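Local coordinates for protein response regulator (Pseudomonas putida, PDB 3HDV) that probably acts in two-component signalling as a response regulator, represented here by its receiver domain, which would take up a phosphoryl group on an aspartate, at residues M56-D59 against L60-P64; D98-H101 against L102-D106; K110-L114 against G115-E119; E119-N122 against K123-I127. All blocks are in the same frame, centred on the assembly; numbering follows the deposited sequence.

The four contacts follow one another along a single receiver domain of the CheY-like fold, in which five parallel strands in the order 33-37, 9-13, 53-58, 83-88, 106-109 are flanked by helices. Interaction 1 leaves the end of central strand 53-58; interaction 2 leads from helix 93-101 toward edge strand 106-109; interactions 3 and 4 share E119 and hold the start and end of helix 114-124, their centres about 12 Å apart. Interaction 1 lies about 14 Å from interaction 2 and 16 Å from interaction 3, centre to centre, yet packs on both, through L60 on V99 and I57 on L117. Residues beside the predicted phosphorylation site D59 thus pack on helices 93-101 and 114-124.

Interaction 1 of 4, residues M56-D59 against L60-P64; sequences MITD and LRMQP
D59 turns its carboxylate onto the backbone of L60 and R61, just where strand 53-58 gives way to the loop. Its CB passes the CG of M62 at 4.1 Å, an apolar touch at the root of the chain. With CG anti to the backbone N (chi1 -158°), the head swings forward along the chain, and OD1 gathers the next two amides. L60 N reaches OD1 at 2.8 Å on the anti side, 22° out of the carboxylate plane, whereas R61 N comes to OD1 at 3.2 Å from well above that plane, 71° out of it. G89 N is a further donor to OD1. The other oxygen, OD2, lies 3.9 Å from R61 O, near the side chain of K110. R61 itself turns its guanidinium away, to D90 O and the carboxylate of E95. At the backbone of D59, T58 OG1 donates to the carbonyl O at 2.8 Å, in the carbonyl plane and on a lone pair. Selenomethionine M62 bends across this bond, its CE 3.6 Å from T58 OG1 and 3.7 Å from D59 O, its side chain at about a right angle to that of T58. An alanine in place of D59 would probably leave the amides of L60, R61 and G89 without their common acceptor and set the turn free to shift. D59 is the predicted phosphorylation site of this receiver domain, and the amides of L60, R61 and G89 converging on OD1 fix how its carboxylate is turned.

Interaction 2 of 4, residues D98-H101 against L102-D106; sequences DVMH and LGVVD
V104 folds back against the last turn of helix 93-101, where its two methyls meet different partners. CG1 lies 3.6 Å from V99 CG1, and CG2 sits 3.7 Å from SE of selenomethionine M100, whose chain, bent at chi2 and chi3, crosses V104 at about a right angle. V99 and V104 both also pack on V86 of strand 83-88, so this side is tight and buried. Replacing V104 by an alanine would probably open a gap beside V99 CG1 and leave the selenium of M100 without this apolar mate. The side of exposed G103 is looser: water 1 bridges the strand approach to the helix, donating to M100 O at 2.9 Å and to V104 O at 3.1 Å. Separately, the ring of H101 extends from the helix to bond, through NE2, D106 of the second subunit. At the helix end L102 N bonds to D98 O at 3.3 Å, and G103 N reaches M100 O at 3.0 Å. The positive phi of G103, 87°, suits glycine and marks the residue at which the chain leaves helical geometry, a familiar way to end a helix, here turning the chain into edge strand 106-109 of the CheY-like receiver fold.

Interaction 3 of 4, residues K110-L114 against G115-E119; sequences KPVDL and GKLLE
D113 lays its carboxylate over the root of K116, its OD1 3.4 Å from K116 CB and its OD2 3.8 Å from the same carbon, the two side chains crossing at about a right angle. The overlap goes with a capping bond: K116 N donates to D113 OD1 at 2.8 Å, almost straight at 173°, though it meets the oxygen from above the carboxylate plane, 48° out of it. The head is carried over the helix start because CG stands anti to the backbone N (chi1 171°). The lysine chain then runs on extended toward D106 and L108 of strand 106-109, its amino group not in contact with the carboxylate. D113 is thereby the N-cap of helix 114-124, and a carboxylate here is likely to be favoured by the positive end of the helix dipole. Its main chain opens the first turn as well, L117 N binding D113 O at 2.8 Å; the next step is L118 N to L114 O, also 2.8 Å. Just outside the cap, V112 CG2 meets L117 CD2 at 4.0 Å. These are the positions before the N-cap and four after it, so the pair forms a hydrophobic staple. V112 and L117 go on to strand 83-88, on V87 and I85 respectively. L114 keeps its own branch loosely beside L117, CD2 to CD2 at 4.4 Å, and packs on Y26 of helix 17-29 and on E21 of the third subunit.

Interaction 4 of 4, residues E119-N122 against K123-I127; sequences ELVN and KELKI
A Schellman motif closes helix 114-124, and the carbonyl of N122 carries its longer link: I127 N binds N122 O at 2.8 Å. The inner link, K126 N to K123 O, is weak at 3.3 Å. Both depend on K126, which leaves the helix with a positive phi of 46° and turns the chain back on itself. Below the turn the regular pattern persists, with E124 N on L120 O at 3.0 Å and L125 N on V121 O at 2.8 Å. This is the last helix of the receiver fold, packed on the sheet; V121 and L125 are part of its inward face. The two lie side by side and point the same way, V121 CG1 touching L125 CD1 at 3.6 Å; CG1 is put there by standing anti to the backbone N of V121 (chi1 171°). Both side chains rest on L55 of strand 53-58, V121 also reaching I85 and L125 reaching P8. Next to them N122, which also packs on I32, crosses I127 at about a right angle, its OD1 3.8 Å from I127 CD1, an amide oxygen against a methyl. Its CB lies 3.4 Å from I127 O, so the chain, turned back after K126, brings the I127 carbonyl close to the root of the asparagine. E124, bent at chi2, brings its CG within 3.6 Å of L120 O before its carboxylate turns aside to bond the hydroxyl of S83.

Interaction 1 of 4, residues M56-D59 against L60-P64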
loop_
_atom_site.group_PDB
_atom_site.type_symbol
_atom_site.label_atom_id
_atom_site.label_comp_id
_atom_site.label_asym_id
_atom_site.label_seq_id
_atom_site.Cartn_x
_atom_site.Cartn_y
_atom_site.Cartn_z
HETATM N N MSE B 56 -5.160 -1.263 15.686
HETATM C CA MSE B 56 -5.057 -0.117 14.796
HETATM C C MSE B 56 -3.575 0.182 14.512
HETATM O O MSE B 56 -2.760 0.213 15.431
HETATM C CB MSE B 56 -5.683 1.084 15.471
HETATM C CG MSE B 56 -5.825 2.280 14.586
HETATM SE SE MSE B 56 -6.468 3.826 15.624
HETATM C CE MSE B 56 -4.833 4.318 16.606
ATOM N N ILE B 57 -3.282 0.431 13.248
ATOM C CA ILE B 57 -1.982 0.930 12.805
ATOM C C ILE B 57 -2.146 2.389 12.408
ATOM O O ILE B 57 -3.004 2.703 11.602
ATOM C CB ILE B 57 -1.421 0.140 11.590
ATOM C CG1 ILE B 57 -1.223 -1.331 12.009
ATOM C CG2 ILE B 57 -0.064 0.803 11.076
ATOM C CD1 ILE B 57 -0.996 -2.227 10.852
ATOM N N THR B 58 -1.331 3.265 12.978
ATOM C CA THR B 58 -1.415 4.675 12.665
ATOM C C THR B 58 -0.082 5.381 12.412
ATOM O O THR B 58 0.946 5.036 12.996
ATOM C CB THR B 58 -2.230 5.461 13.753
ATOM O OG1 THR B 58 -2.499 6.784 13.274
ATOM C CG2 THR B 58 -1.442 5.584 15.049
ATOM N N ASP B 59 -0.109 6.357 11.502
ATOM C CA ASP B 59 0.988 7.366 11.381
ATOM C C ASP B 59 0.778 8.398 12.501
ATOM O O ASP B 59 -0.322 8.479 13.106
ATOM C CB ASP B 59 0.986 8.013 9.972
ATOM C CG ASP B 59 2.352 8.643 9.581
ATOM O OD1 ASP B 59 3.218 8.941 10.450
ATOM O OD2 ASP B 59 2.553 8.879 8.394
ATOM N N LEU B 60 1.834 9.147 12.820
ATOM C CA LEU B 60 1.797 10.243 13.755
ATOM C C LEU B 60 1.575 11.557 13.000
ATOM O O LEU B 60 0.911 12.455 13.477
ATOM C CB LEU B 60 3.124 10.288 14.516
ATOM C CG LEU B 60 3.313 9.152 15.548
ATOM C CD1 LEU B 60 4.590 9.480 16.295
ATOM C CD2 LEU B 60 2.114 8.969 16.546
ATOM N N ARG B 61 2.134 11.619 11.800
ATOM C CA ARG B 61 2.152 12.788 10.942
ATOM C C ARG B 61 0.864 12.858 10.079
ATOM O O ARG B 61 0.790 12.309 8.982
ATOM C CB ARG B 61 3.400 12.607 10.089
ATOM C CG ARG B 61 4.339 13.781 9.978
ATOM C CD ARG B 61 5.033 14.332 11.230
ATOM N NE ARG B 61 4.175 14.732 12.354
ATOM C CZ ARG B 61 4.406 14.310 13.588
ATOM N NH1 ARG B 61 5.444 13.483 13.820
ATOM N NH2 ARG B 61 3.630 14.681 14.569
HETATM N N MSE B 62 -0.166 13.493 10.594
HETATM C CA MSE B 62 -1.432 13.561 9.877
HETATM C C MSE B 62 -2.080 14.897 10.090
HETATM O O MSE B 62 -1.904 15.496 11.134
HETATM C CB MSE B 62 -2.391 12.456 10.319
HETATM C CG MSE B 62 -1.841 11.028 10.073
HETATM SE SE MSE B 62 -3.229 9.653 10.524
HETATM C CE MSE B 62 -3.542 10.138 12.423
ATOM N N GLN B 63 -2.811 15.338 9.063
ATOM C CA GLN B 63 -3.579 16.580 9.098
ATOM C C GLN B 63 -5.035 16.232 8.849
ATOM O O GLN B 63 -5.307 15.452 7.947
ATOM C CB GLN B 63 -3.108 17.556 8.001
ATOM C CG GLN B 63 -1.631 18.005 8.082
ATOM C CD GLN B 63 -1.291 18.917 9.283
ATOM O OE1 GLN B 63 -2.080 19.057 10.227
ATOM N NE2 GLN B 63 -0.105 19.552 9.237
ATOM N N PRO B 64 -5.977 16.858 9.582
ATOM C CA PRO B 64 -5.814 17.931 10.584
ATOM C C PRO B 64 -5.460 17.591 12.036
ATOM O O PRO B 64 -5.046 18.485 12.782
ATOM C CB PRO B 64 -7.166 18.687 10.520
ATOM C CG PRO B 64 -8.155 17.682 10.077
ATOM C CD PRO B 64 -7.394 16.618 9.251
#

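Interaction 2 of 4, residues D98-H101 against L102-D106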
loop_
_atom_site.group_PDB
_atom_site.type_symbol
_atom_site.label_atom_id
_atom_site.label_comp_id
_atom_site.label_asym_id
_atom_site.label_seq_id
_atom_site.Cartn_x
_atom_site.Cartn_y
_atom_site.Cartn_z
ATOM N N ASP B 98 6.606 10.299 24.543
ATOM C CA ASP B 98 5.175 10.570 24.795
ATOM C C ASP B 98 4.283 9.432 24.292
ATOM O O ASP B 98 3.423 8.947 25.018
ATOM C CB ASP B 98 4.732 11.866 24.088
ATOM C CG ASP B 98 5.232 13.121 24.790
ATOM O OD1 ASP B 98 5.512 13.070 26.014
ATOM O OD2 ASP B 98 5.345 14.164 24.111
ATOM N N VAL B 99 4.476 9.018 23.050
ATOM C CA VAL B 99 3.704 7.895 22.494
ATOM C C VAL B 99 3.902 6.596 23.282
ATOM O O VAL B 99 2.913 5.880 23.633
ATOM C CB VAL B 99 3.954 7.720 20.986
ATOM C CG1 VAL B 99 3.232 6.442 20.424
ATOM C CG2 VAL B 99 3.468 8.970 20.262
HETATM N N MSE B 100 5.152 6.305 23.628
HETATM C CA MSE B 100 5.424 5.091 24.399
HETATM C C MSE B 100 4.757 5.114 25.806
HETATM O O MSE B 100 4.301 4.082 26.291
HETATM C CB MSE B 100 6.937 4.770 24.435
HETATM C CG MSE B 100 7.563 4.425 23.047
HETATM SE SE MSE B 100 6.884 2.633 22.470
HETATM C CE MSE B 100 7.983 1.581 23.744
ATOM N N HIS B 101 4.695 6.274 26.453
ATOM C CA HIS B 101 3.941 6.371 27.717
ATOM C C HIS B 101 2.465 6.091 27.556
ATOM O O HIS B 101 1.805 5.704 28.536
ATOM C CB HIS B 101 4.074 7.748 28.370
ATOM C CG HIS B 101 5.395 8.003 29.030
ATOM N ND1 HIS B 101 5.832 7.285 30.126
ATOM C CD2 HIS B 101 6.312 8.985 28.832
ATOM C CE1 HIS B 101 6.982 7.789 30.547
ATOM N NE2 HIS B 101 7.278 8.841 29.800
ATOM N N LEU B 102 1.938 6.322 26.348
ATOM C CA LEU B 102 0.560 5.953 26.016
ATOM C C LEU B 102 0.344 4.442 25.764
ATOM O O LEU B 102 -0.774 4.007 25.511
ATOM C CB LEU B 102 -0.016 6.822 24.885
ATOM C CG LEU B 102 -0.077 8.330 25.213
ATOM C CD1 LEU B 102 -0.322 9.204 23.997
ATOM C CD2 LEU B 102 -1.089 8.628 26.324
ATOM N N GLY B 103 1.392 3.628 25.826
ATOM C CA GLY B 103 1.177 2.184 25.870
ATOM C C GLY B 103 1.052 1.490 24.520
ATOM O O GLY B 103 0.480 0.377 24.438
ATOM N N VAL B 104 1.604 2.058 23.449
ATOM C CA VAL B 104 1.458 1.419 22.142
ATOM C C VAL B 104 2.124 0.035 22.133
ATOM O O VAL B 104 3.010 -0.220 22.913
ATOM C CB VAL B 104 1.913 2.347 20.984
ATOM C CG1 VAL B 104 1.122 3.638 21.009
ATOM C CG2 VAL B 104 3.452 2.631 21.038
ATOM N N VAL B 105 1.689 -0.865 21.269
ATOM C CA VAL B 105 2.353 -2.192 21.092
ATOM C C VAL B 105 3.808 -2.011 20.608
ATOM O O VAL B 105 4.733 -2.658 21.121
ATOM C CB VAL B 105 1.571 -3.021 20.063
ATOM C CG1 VAL B 105 2.333 -4.333 19.598
ATOM C CG2 VAL B 105 0.169 -3.348 20.649
ATOM N N ASP B 106 4.007 -1.174 19.581
ATOM C CA ASP B 106 5.372 -0.835 19.182
ATOM C C ASP B 106 5.325 0.449 18.390
ATOM O O ASP B 106 4.223 0.918 18.050
ATOM C CB ASP B 106 5.985 -1.941 18.304
ATOM C CG ASP B 106 7.511 -2.037 18.443
ATOM O OD1 ASP B 106 8.229 -1.073 18.870
ATOM O OD2 ASP B 106 8.004 -3.132 18.141
HETATM O O HOH W 1 4.283 1.447 25.161
#

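Interaction 3 of 4, residues K110-L114 against G115-E119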
loop_
_atom_site.group_PDB
_atom_site.type_symbol
_atom_site.label_atom_id
_atom_site.label_comp_id
_atom_site.label_asym_id
_atom_site.label_seq_id
_atom_site.Cartn_x
_atom_site.Cartn_y
_atom_site.Cartn_z
ATOM N N LYS B 110 9.120 4.617 9.396
ATOM C CA LYS B 110 9.066 4.430 7.940
ATOM C C LYS B 110 10.512 4.616 7.382
ATOM O O LYS B 110 11.288 5.300 7.999
ATOM C CB LYS B 110 8.076 5.430 7.307
ATOM C CG LYS B 110 6.578 5.276 7.768
ATOM C CD LYS B 110 5.698 6.372 7.188
ATOM C CE LYS B 110 5.485 6.148 5.679
ATOM N NZ LYS B 110 4.655 7.245 5.010
ATOM N N PRO B 111 10.881 3.959 6.264
ATOM C CA PRO B 111 10.141 2.917 5.519
ATOM C C PRO B 111 9.961 1.661 6.377
ATOM O O PRO B 111 10.930 1.125 6.976
ATOM C CB PRO B 111 11.035 2.616 4.293
ATOM C CG PRO B 111 12.058 3.674 4.261
ATOM C CD PRO B 111 12.208 4.233 5.647
ATOM N N VAL B 112 8.713 1.215 6.471
ATOM C CA VAL B 112 8.382 0.223 7.460
ATOM C C VAL B 112 9.046 -1.095 7.108
ATOM O O VAL B 112 9.172 -1.459 5.922
ATOM C CB VAL B 112 6.826 0.053 7.625
ATOM C CG1 VAL B 112 6.170 -0.415 6.284
ATOM C CG2 VAL B 112 6.476 -0.892 8.826
ATOM N N ASP B 113 9.507 -1.780 8.152
ATOM C CA ASP B 113 9.959 -3.161 8.046
ATOM C C ASP B 113 8.738 -4.089 8.150
ATOM O O ASP B 113 8.174 -4.363 9.231
ATOM C CB ASP B 113 11.028 -3.399 9.119
ATOM C CG ASP B 113 11.440 -4.849 9.257
ATOM O OD1 ASP B 113 10.704 -5.781 8.844
ATOM O OD2 ASP B 113 12.512 -5.045 9.861
ATOM N N LEU B 114 8.287 -4.517 6.978
ATOM C CA LEU B 114 7.051 -5.277 6.820
ATOM C C LEU B 114 7.061 -6.631 7.546
ATOM O O LEU B 114 6.060 -7.043 8.158
ATOM C CB LEU B 114 6.751 -5.444 5.324
ATOM C CG LEU B 114 6.307 -4.152 4.621
ATOM C CD1 LEU B 114 6.169 -4.418 3.148
ATOM C CD2 LEU B 114 4.967 -3.713 5.156
ATOM N N GLY B 115 8.203 -7.326 7.477
ATOM C CA GLY B 115 8.324 -8.590 8.152
ATOM C C GLY B 115 8.160 -8.378 9.639
ATOM O O GLY B 115 7.422 -9.131 10.280
ATOM N N LYS B 116 8.841 -7.381 10.202
ATOM C CA LYS B 116 8.650 -7.076 11.637
ATOM C C LYS B 116 7.209 -6.646 11.948
ATOM O O LYS B 116 6.611 -7.064 12.967
ATOM C CB LYS B 116 9.601 -5.976 12.095
ATOM C CG LYS B 116 9.470 -5.556 13.588
ATOM C CD LYS B 116 10.214 -4.219 13.822
ATOM C CE LYS B 116 10.524 -3.946 15.328
ATOM N NZ LYS B 116 11.418 -2.707 15.495
ATOM N N LEU B 117 6.653 -5.791 11.090
ATOM C CA LEU B 117 5.226 -5.399 11.255
ATOM C C LEU B 117 4.283 -6.608 11.342
ATOM O O LEU B 117 3.436 -6.677 12.230
ATOM C CB LEU B 117 4.758 -4.453 10.136
ATOM C CG LEU B 117 3.311 -3.927 10.223
ATOM C CD1 LEU B 117 2.935 -3.197 11.566
ATOM C CD2 LEU B 117 3.050 -2.961 9.023
ATOM N N LEU B 118 4.412 -7.525 10.393
ATOM C CA LEU B 118 3.562 -8.690 10.366
ATOM C C LEU B 118 3.726 -9.559 11.647
ATOM O O LEU B 118 2.738 -10.052 12.227
ATOM C CB LEU B 118 3.806 -9.456 9.061
ATOM C CG LEU B 118 2.903 -10.641 8.738
ATOM C CD1 LEU B 118 1.469 -10.188 8.298
ATOM C CD2 LEU B 118 3.611 -11.697 7.724
ATOM N N GLU B 119 4.961 -9.702 12.127
ATOM C CA GLU B 119 5.215 -10.424 13.396
ATOM C C GLU B 119 4.442 -9.801 14.550
ATOM O O GLU B 119 3.771 -10.504 15.292
ATOM C CB GLU B 119 6.707 -10.419 13.726
ATOM C CG GLU B 119 7.483 -11.421 12.923
ATOM C CD GLU B 119 8.976 -11.389 13.216
ATOM O OE1 GLU B 119 9.760 -11.669 12.264
ATOM O OE2 GLU B 119 9.363 -11.068 14.377
#

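Interaction 4 of 4, residues E119-N122 against K123-I127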
loop_
_atom_site.group_PDB
_atom_site.type_symbol
_atom_site.label_atom_id
_atom_site.label_comp_id
_atom_site.label_asym_id
_atom_site.label_seq_id
_atom_site.Cartn_x
_atom_site.Cartn_y
_atom_site.Cartn_z
ATOM N N GLU B 119 4.961 -9.702 12.127
ATOM C CA GLU B 119 5.215 -10.424 13.396
ATOM C C GLU B 119 4.442 -9.801 14.550
ATOM O O GLU B 119 3.771 -10.504 15.292
ATOM C CB GLU B 119 6.707 -10.419 13.726
ATOM C CG GLU B 119 7.483 -11.421 12.923
ATOM C CD GLU B 119 8.976 -11.389 13.216
ATOM O OE1 GLU B 119 9.760 -11.669 12.264
ATOM O OE2 GLU B 119 9.363 -11.068 14.377
ATOM N N LEU B 120 4.525 -8.471 14.690
ATOM C CA LEU B 120 3.738 -7.746 15.699
ATOM C C LEU B 120 2.237 -7.926 15.529
ATOM O O LEU B 120 1.548 -8.141 16.508
ATOM C CB LEU B 120 4.070 -6.253 15.709
ATOM C CG LEU B 120 5.507 -5.839 15.950
ATOM C CD1 LEU B 120 5.660 -4.321 15.665
ATOM C CD2 LEU B 120 5.989 -6.208 17.366
ATOM N N VAL B 121 1.734 -7.830 14.297
ATOM C CA VAL B 121 0.297 -8.010 14.024
ATOM C C VAL B 121 -0.223 -9.430 14.364
ATOM O O VAL B 121 -1.228 -9.592 15.083
ATOM C CB VAL B 121 -0.054 -7.646 12.543
ATOM C CG1 VAL B 121 -1.459 -8.046 12.232
ATOM C CG2 VAL B 121 0.154 -6.154 12.289
ATOM N N ASN B 122 0.465 -10.440 13.836
ATOM C CA ASN B 122 0.176 -11.854 14.131
ATOM C C ASN B 122 0.165 -12.153 15.624
ATOM O O ASN B 122 -0.766 -12.808 16.122
ATOM C CB ASN B 122 1.178 -12.760 13.401
ATOM C CG ASN B 122 0.877 -12.869 11.906
ATOM O OD1 ASN B 122 -0.241 -12.623 11.488
ATOM N ND2 ASN B 122 1.872 -13.257 11.104
ATOM N N LYS B 123 1.164 -11.628 16.337
ATOM C CA LYS B 123 1.256 -11.786 17.777
ATOM C C LYS B 123 0.102 -11.132 18.527
ATOM O O LYS B 123 -0.505 -11.754 19.421
ATOM C CB LYS B 123 2.615 -11.268 18.274
ATOM C CG LYS B 123 2.780 -11.248 19.800
ATOM C CD LYS B 123 4.268 -11.242 20.165
ATOM C CE LYS B 123 4.510 -10.823 21.623
ATOM N NZ LYS B 123 5.983 -10.646 21.916
ATOM N N GLU B 124 -0.202 -9.878 18.199
ATOM C CA GLU B 124 -1.326 -9.188 18.823
ATOM C C GLU B 124 -2.663 -9.828 18.516
ATOM O O GLU B 124 -3.523 -9.911 19.385
ATOM C CB GLU B 124 -1.373 -7.716 18.426
ATOM C CG GLU B 124 -0.456 -6.832 19.241
ATOM C CD GLU B 124 -0.793 -6.804 20.736
ATOM O OE1 GLU B 124 -1.916 -6.450 21.142
ATOM O OE2 GLU B 124 0.102 -7.092 21.520
ATOM N N LEU B 125 -2.830 -10.279 17.285
ATOM C CA LEU B 125 -4.081 -10.876 16.850
ATOM C C LEU B 125 -4.182 -12.387 17.131
ATOM O O LEU B 125 -5.179 -13.027 16.742
ATOM C CB LEU B 125 -4.303 -10.610 15.359
ATOM C CG LEU B 125 -4.518 -9.156 14.897
ATOM C CD1 LEU B 125 -4.700 -9.122 13.380
ATOM C CD2 LEU B 125 -5.694 -8.492 15.607
ATOM N N LYS B 126 -3.150 -12.932 17.785
ATOM C CA LYS B 126 -2.955 -14.374 18.012
ATOM C C LYS B 126 -3.190 -15.233 16.762
ATOM O O LYS B 126 -4.009 -16.142 16.774
ATOM C CB LYS B 126 -3.802 -14.840 19.196
ATOM C CG LYS B 126 -3.658 -13.930 20.420
ATOM C CD LYS B 126 -4.819 -14.104 21.398
ATOM C CE LYS B 126 -4.954 -12.873 22.328
ATOM N NZ LYS B 126 -5.807 -11.761 21.733
ATOM N N ILE B 127 -2.478 -14.933 15.675
ATOM C CA ILE B 127 -2.539 -15.760 14.456
ATOM C C ILE B 127 -1.191 -16.470 14.223
ATOM O O ILE B 127 -0.162 -15.828 13.979
ATOM C CB ILE B 127 -2.896 -14.945 13.176
ATOM C CG1 ILE B 127 -3.971 -13.896 13.443
ATOM C CG2 ILE B 127 -3.312 -15.881 12.050
ATOM C CD1 ILE B 127 -3.917 -12.750 12.466
#